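Local coordinates for predicted zincin-like metalloprotease (Acidothermus cellulolyticus 11B, PDB 3E11), which is of unknown function but is predicted to be a zincin-like metalloprotease and can bind calcium, at residues E16-M29 against I87-A99. Sequence-based numbering, arbitrary orientation. Where two conformers were deposited one is given.
Sequences EALDGIPEEFARAM and IDEVRKTVVHEIA
With CG trans to the backbone N (chi1 -168°) and a bend further out at chi3 (-71°), the R91 side chain extends from helix 83-101 to the C-terminal end of helix 7-19, where its guanidinium grips two successive carbonyls. R91 NE donates to A17 O at 2.9 Å, in the carbonyl plane and on a lone pair; R91 NH2 donates to E16 O at 2.9 Å from above that carbonyl's plane. Both oxygens lie at the edge of the guanidinium, which fixes its rotation, and R91 NH1 turns back to a salt bridge with D88 OD1, 3.6 Å away. As A17 O and E16 O otherwise accept only weak bonds from G20 N within 16-29, the arginine supplies stronger bonds to two carbonyls at the end of the helix, and its positive charge probably also interacts favourably with the helix C-terminus. An alanine at R91 would remove these donors and is likely to leave both carbonyls with only the weak G20 N bonds among the atoms of this contact, and D88 without its charge mate. Beside this clamp, A17 CB fits against V90 CG1 at 3.7 Å. Helix 83-101 carries H96 and E97 of an HExxH pattern, consistent with the active-site helix of a zincin, and the chain 16-29 packs along it. Farther along, V95 CG1 sits over one face of the F25 ring, 3.6 Å from its centroid, a CH-pi contact; L109 of helix 106-110 also touches the F25 side chain. V94 CG1 meets I21 CD1 and the selenomethionine M29, whose CE lies 3.6 Å from it, while I69 of strand 67-72 touches both V94 and M29. The M29 chain, folded at chi2 and chi3, lays SE against I98 CB at 3.7 Å, and A28 CB meets I98 CG1.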
loop_
_atom_site.group_PDB
_atom_site.type_symbol
_atom_site.label_atom_id
_atom_site.label_comp_id
_atom_site.label_asym_id
_atom_site.label_seq_id
_atom_site.Cartn_x
_atom_site.Cartn_y
_atom_site.Cartn_z
ATOM N N GLU A 16 -4.799 9.645 -2.612
ATOM C CA GLU A 16 -4.910 9.777 -4.074
ATOM C C GLU A 16 -4.514 8.478 -4.768
ATOM O O GLU A 16 -5.119 8.099 -5.765
ATOM C CB GLU A 16 -4.047 10.919 -4.602
ATOM C CG GLU A 16 -4.136 11.115 -6.130
ATOM C CD GLU A 16 -5.493 11.597 -6.595
ATOM O OE1 GLU A 16 -6.244 12.138 -5.759
ATOM O OE2 GLU A 16 -5.814 11.447 -7.797
ATOM N N ALA A 17 -3.496 7.793 -4.233
ATOM C CA ALA A 17 -3.070 6.492 -4.749
ATOM C C ALA A 17 -4.234 5.486 -4.630
ATOM O O ALA A 17 -4.568 4.815 -5.596
ATOM C CB ALA A 17 -1.849 5.987 -4.003
ATOM N N LEU A 18 -4.884 5.435 -3.466
ATOM C CA LEU A 18 -5.952 4.457 -3.236
ATOM C C LEU A 18 -7.159 4.778 -4.115
ATOM O O LEU A 18 -7.775 3.881 -4.671
ATOM C CB LEU A 18 -6.374 4.410 -1.749
ATOM C CG LEU A 18 -5.483 3.679 -0.724
ATOM C CD1 LEU A 18 -6.259 3.496 0.582
ATOM C CD2 LEU A 18 -5.027 2.324 -1.218
ATOM N N ASP A 19 -7.477 6.067 -4.245
ATOM C CA ASP A 19 -8.613 6.494 -5.053
ATOM C C ASP A 19 -8.435 6.044 -6.521
ATOM O O ASP A 19 -9.402 5.839 -7.217
ATOM C CB ASP A 19 -8.784 8.019 -4.998
ATOM C CG ASP A 19 -9.243 8.536 -3.606
ATOM O OD1 ASP A 19 -9.619 7.727 -2.729
ATOM O OD2 ASP A 19 -9.162 9.760 -3.386
ATOM N N GLY A 20 -7.190 5.911 -6.971
ATOM C CA GLY A 20 -6.891 5.534 -8.347
ATOM C C GLY A 20 -6.632 4.046 -8.553
ATOM O O GLY A 20 -6.246 3.634 -9.636
ATOM N N ILE A 21 -6.784 3.238 -7.504
ATOM C CA ILE A 21 -6.669 1.802 -7.681
ATOM C C ILE A 21 -7.728 1.321 -8.666
ATOM O O ILE A 21 -8.905 1.640 -8.522
ATOM C CB ILE A 21 -6.786 1.062 -6.359
ATOM C CG1 ILE A 21 -5.469 1.267 -5.571
ATOM C CG2 ILE A 21 -7.083 -0.428 -6.578
ATOM C CD1 ILE A 21 -5.523 0.731 -4.187
ATOM N N PRO A 22 -7.320 0.568 -9.685
ATOM C CA PRO A 22 -8.309 0.078 -10.634
ATOM C C PRO A 22 -9.392 -0.786 -10.010
ATOM O O PRO A 22 -9.123 -1.515 -9.027
ATOM C CB PRO A 22 -7.456 -0.720 -11.628
ATOM C CG PRO A 22 -6.152 -0.064 -11.589
ATOM C CD PRO A 22 -5.946 0.252 -10.135
ATOM N N GLU A 23 -10.604 -0.666 -10.554
ATOM C CA GLU A 23 -11.785 -1.330 -10.019
ATOM C C GLU A 23 -11.606 -2.841 -9.946
ATOM O O GLU A 23 -12.244 -3.464 -9.121
ATOM C CB GLU A 23 -13.057 -1.013 -10.831
ATOM C CG GLU A 23 -13.664 0.377 -10.553
ATOM N N GLU A 24 -10.761 -3.439 -10.792
ATOM C CA GLU A 24 -10.579 -4.893 -10.722
ATOM C C GLU A 24 -9.931 -5.357 -9.393
ATOM O O GLU A 24 -10.079 -6.514 -9.029
ATOM C CB GLU A 24 -9.808 -5.470 -11.932
ATOM C CG GLU A 24 -8.488 -4.792 -12.284
ATOM C CD GLU A 24 -8.635 -3.664 -13.311
ATOM O OE1 GLU A 24 -9.666 -2.927 -13.281
ATOM O OE2 GLU A 24 -7.698 -3.499 -14.153
ATOM N N PHE A 25 -9.264 -4.446 -8.678
ATOM C CA PHE A 25 -8.643 -4.742 -7.382
ATOM C C PHE A 25 -9.476 -4.280 -6.164
ATOM O O PHE A 25 -9.059 -4.456 -5.035
ATOM C CB PHE A 25 -7.278 -4.035 -7.325
ATOM C CG PHE A 25 -6.334 -4.504 -8.373
ATOM C CD1 PHE A 25 -5.760 -5.758 -8.279
ATOM C CD2 PHE A 25 -6.045 -3.724 -9.464
ATOM C CE1 PHE A 25 -4.923 -6.215 -9.252
ATOM C CE2 PHE A 25 -5.177 -4.179 -10.437
ATOM C CZ PHE A 25 -4.625 -5.426 -10.323
ATOM N N ALA A 26 -10.608 -3.639 -6.417
ATOM C CA ALA A 26 -11.367 -2.972 -5.353
ATOM C C ALA A 26 -11.849 -4.001 -4.358
ATOM O O ALA A 26 -11.642 -3.854 -3.155
ATOM C CB ALA A 26 -12.544 -2.202 -5.930
ATOM N N ARG A 27 -12.483 -5.059 -4.844
ATOM C CA ARG A 27 -12.988 -6.093 -3.950
ATOM C C ARG A 27 -11.829 -6.774 -3.206
ATOM O O ARG A 27 -11.962 -7.115 -2.041
ATOM C CB ARG A 27 -13.863 -7.111 -4.690
ATOM C CG ARG A 27 -14.276 -8.286 -3.831
ATOM C CD ARG A 27 -15.144 -7.884 -2.610
ATOM N NE ARG A 27 -15.509 -9.068 -1.834
ATOM C CZ ARG A 27 -14.724 -9.651 -0.930
ATOM N NH1 ARG A 27 -13.504 -9.174 -0.668
ATOM N NH2 ARG A 27 -15.152 -10.743 -0.303
ATOM N N ALA A 28 -10.711 -6.997 -3.879
ATOM C CA ALA A 28 -9.520 -7.580 -3.208
ATOM C C ALA A 28 -9.009 -6.728 -2.023
ATOM O O ALA A 28 -8.477 -7.259 -1.054
ATOM C CB ALA A 28 -8.389 -7.798 -4.213
HETATM N N MSE A 29 -9.173 -5.415 -2.132
HETATM C CA MSE A 29 -8.792 -4.439 -1.106
HETATM C C MSE A 29 -9.823 -4.287 0.032
HETATM O O MSE A 29 -9.603 -3.493 0.971
HETATM C CB MSE A 29 -8.542 -3.058 -1.772
HETATM C CG MSE A 29 -7.223 -2.988 -2.512
HETATM SE SE MSE A 29 -5.709 -3.081 -1.337
HETATM C CE MSE A 29 -5.933 -1.476 -0.478
ATOM N N ILE A 87 2.668 9.225 -5.896
ATOM C CA ILE A 87 1.318 8.652 -6.003
ATOM C C ILE A 87 1.357 7.333 -6.770
ATOM O O ILE A 87 0.811 6.294 -6.307
ATOM C CB ILE A 87 0.316 9.641 -6.682
ATOM C CG1 ILE A 87 0.017 10.837 -5.748
ATOM C CG2 ILE A 87 -0.977 8.928 -6.996
ATOM C CD1 ILE A 87 -0.573 12.060 -6.432
ATOM N N ASP A 88 2.008 7.371 -7.933
ATOM C CA ASP A 88 2.121 6.198 -8.809
ATOM C C ASP A 88 2.833 5.039 -8.129
ATOM O O ASP A 88 2.399 3.888 -8.208
ATOM C CB ASP A 88 2.856 6.551 -10.088
ATOM C CG ASP A 88 2.016 7.366 -11.009
ATOM O OD1 ASP A 88 0.813 7.450 -10.771
ATOM O OD2 ASP A 88 2.547 7.956 -11.962
ATOM N N GLU A 89 3.926 5.367 -7.462
ATOM C CA GLU A 89 4.718 4.387 -6.782
ATOM C C GLU A 89 3.968 3.779 -5.609
ATOM O O GLU A 89 4.040 2.574 -5.377
ATOM C CB GLU A 89 6.037 5.002 -6.331
ATOM C CG GLU A 89 7.129 3.988 -6.097
ATOM C CD GLU A 89 7.433 3.162 -7.342
ATOM O OE1 GLU A 89 7.448 3.708 -8.449
ATOM O OE2 GLU A 89 7.625 1.960 -7.209
ATOM N N VAL A 90 3.302 4.615 -4.841
ATOM C CA VAL A 90 2.439 4.106 -3.760
ATOM C C VAL A 90 1.325 3.187 -4.310
ATOM O O VAL A 90 1.099 2.078 -3.783
ATOM C CB VAL A 90 1.825 5.224 -2.915
ATOM C CG1 VAL A 90 0.794 4.642 -1.869
ATOM C CG2 VAL A 90 2.905 5.990 -2.151
ATOM N N ARG A 91 0.646 3.630 -5.366
ATOM C CA ARG A 91 -0.417 2.840 -5.972
ATOM C C ARG A 91 0.127 1.492 -6.427
ATOM O O ARG A 91 -0.469 0.451 -6.159
ATOM C CB ARG A 91 -1.059 3.584 -7.152
ATOM C CG ARG A 91 -2.351 2.945 -7.630
ATOM C CD ARG A 91 -2.953 3.776 -8.733
ATOM N NE ARG A 91 -3.499 5.058 -8.246
ATOM C CZ ARG A 91 -3.271 6.250 -8.808
ATOM N NH1 ARG A 91 -2.474 6.373 -9.877
ATOM N NH2 ARG A 91 -3.842 7.341 -8.299
ATOM N N LYS A 92 1.273 1.519 -7.107
ATOM C CA LYS A 92 1.843 0.309 -7.661
ATOM C C LYS A 92 2.171 -0.655 -6.520
ATOM O O LYS A 92 1.933 -1.842 -6.633
ATOM C CB LYS A 92 3.067 0.614 -8.508
ATOM C CG LYS A 92 3.892 -0.578 -8.853
ATOM C CD LYS A 92 5.107 -0.196 -9.702
ATOM C CE LYS A 92 6.045 -1.389 -9.816
ATOM N NZ LYS A 92 7.178 -1.161 -10.760
ATOM N N THR A 93 2.664 -0.113 -5.419
ATOM C CA THR A 93 3.043 -0.906 -4.257
ATOM C C THR A 93 1.847 -1.594 -3.584
ATOM O O THR A 93 1.898 -2.797 -3.321
ATOM C CB THR A 93 3.818 -0.040 -3.246
ATOM O OG1 THR A 93 5.012 0.428 -3.874
ATOM C CG2 THR A 93 4.172 -0.828 -1.977
ATOM N N VAL A 94 0.792 -0.834 -3.336
ATOM C CA VAL A 94 -0.454 -1.362 -2.772
ATOM C C VAL A 94 -1.020 -2.471 -3.679
ATOM O O VAL A 94 -1.387 -3.560 -3.193
ATOM C CB VAL A 94 -1.493 -0.244 -2.544
ATOM C CG1 VAL A 94 -2.809 -0.831 -2.085
ATOM C CG2 VAL A 94 -0.993 0.777 -1.510
ATOM N N VAL A 95 -1.109 -2.195 -4.987
ATOM C CA VAL A 95 -1.662 -3.184 -5.924
ATOM C C VAL A 95 -0.817 -4.473 -5.968
ATOM O O VAL A 95 -1.352 -5.598 -5.939
ATOM C CB VAL A 95 -1.841 -2.607 -7.338
ATOM C CG1 VAL A 95 -2.204 -3.710 -8.327
ATOM C CG2 VAL A 95 -2.951 -1.578 -7.320
ATOM N N HIS A 96 0.500 -4.338 -5.995
ATOM C CA HIS A 96 1.348 -5.527 -5.883
ATOM C C HIS A 96 1.165 -6.287 -4.593
ATOM O O HIS A 96 1.117 -7.522 -4.594
ATOM C CB HIS A 96 2.822 -5.170 -6.102
ATOM C CG HIS A 96 3.136 -4.899 -7.538
ATOM N ND1 HIS A 96 4.140 -5.542 -8.220
ATOM C CD2 HIS A 96 2.522 -4.093 -8.439
ATOM C CE1 HIS A 96 4.169 -5.099 -9.467
ATOM N NE2 HIS A 96 3.195 -4.223 -9.625
ATOM N N GLU A 97 1.058 -5.564 -3.490
ATOM C CA GLU A 97 0.941 -6.215 -2.199
ATOM C C GLU A 97 -0.379 -6.958 -2.110
ATOM O O GLU A 97 -0.418 -8.096 -1.662
ATOM C CB GLU A 97 1.110 -5.209 -1.047
ATOM C CG GLU A 97 2.571 -4.766 -0.827
ATOM C CD GLU A 97 3.492 -5.945 -0.556
ATOM O OE1 GLU A 97 3.065 -6.900 0.109
ATOM O OE2 GLU A 97 4.627 -5.948 -1.056
ATOM N N ILE A 98 -1.464 -6.347 -2.569
ATOM C CA ILE A 98 -2.755 -7.027 -2.500
ATOM C C ILE A 98 -2.801 -8.220 -3.464
ATOM O O ILE A 98 -3.297 -9.303 -3.112
ATOM C CB ILE A 98 -3.951 -6.039 -2.680
ATOM C CG1 ILE A 98 -5.238 -6.689 -2.157
ATOM C CG2 ILE A 98 -4.092 -5.537 -4.088
ATOM C CD1 ILE A 98 -5.193 -7.014 -0.667
ATOM N N ALA A 99 -2.233 -8.045 -4.648
ATOM C CA ALA A 99 -2.219 -9.111 -5.647
ATOM C C ALA A 99 -1.456 -10.341 -5.133
ATOM O O ALA A 99 -1.921 -11.479 -5.244
ATOM C CB ALA A 99 -1.619 -8.588 -6.921
#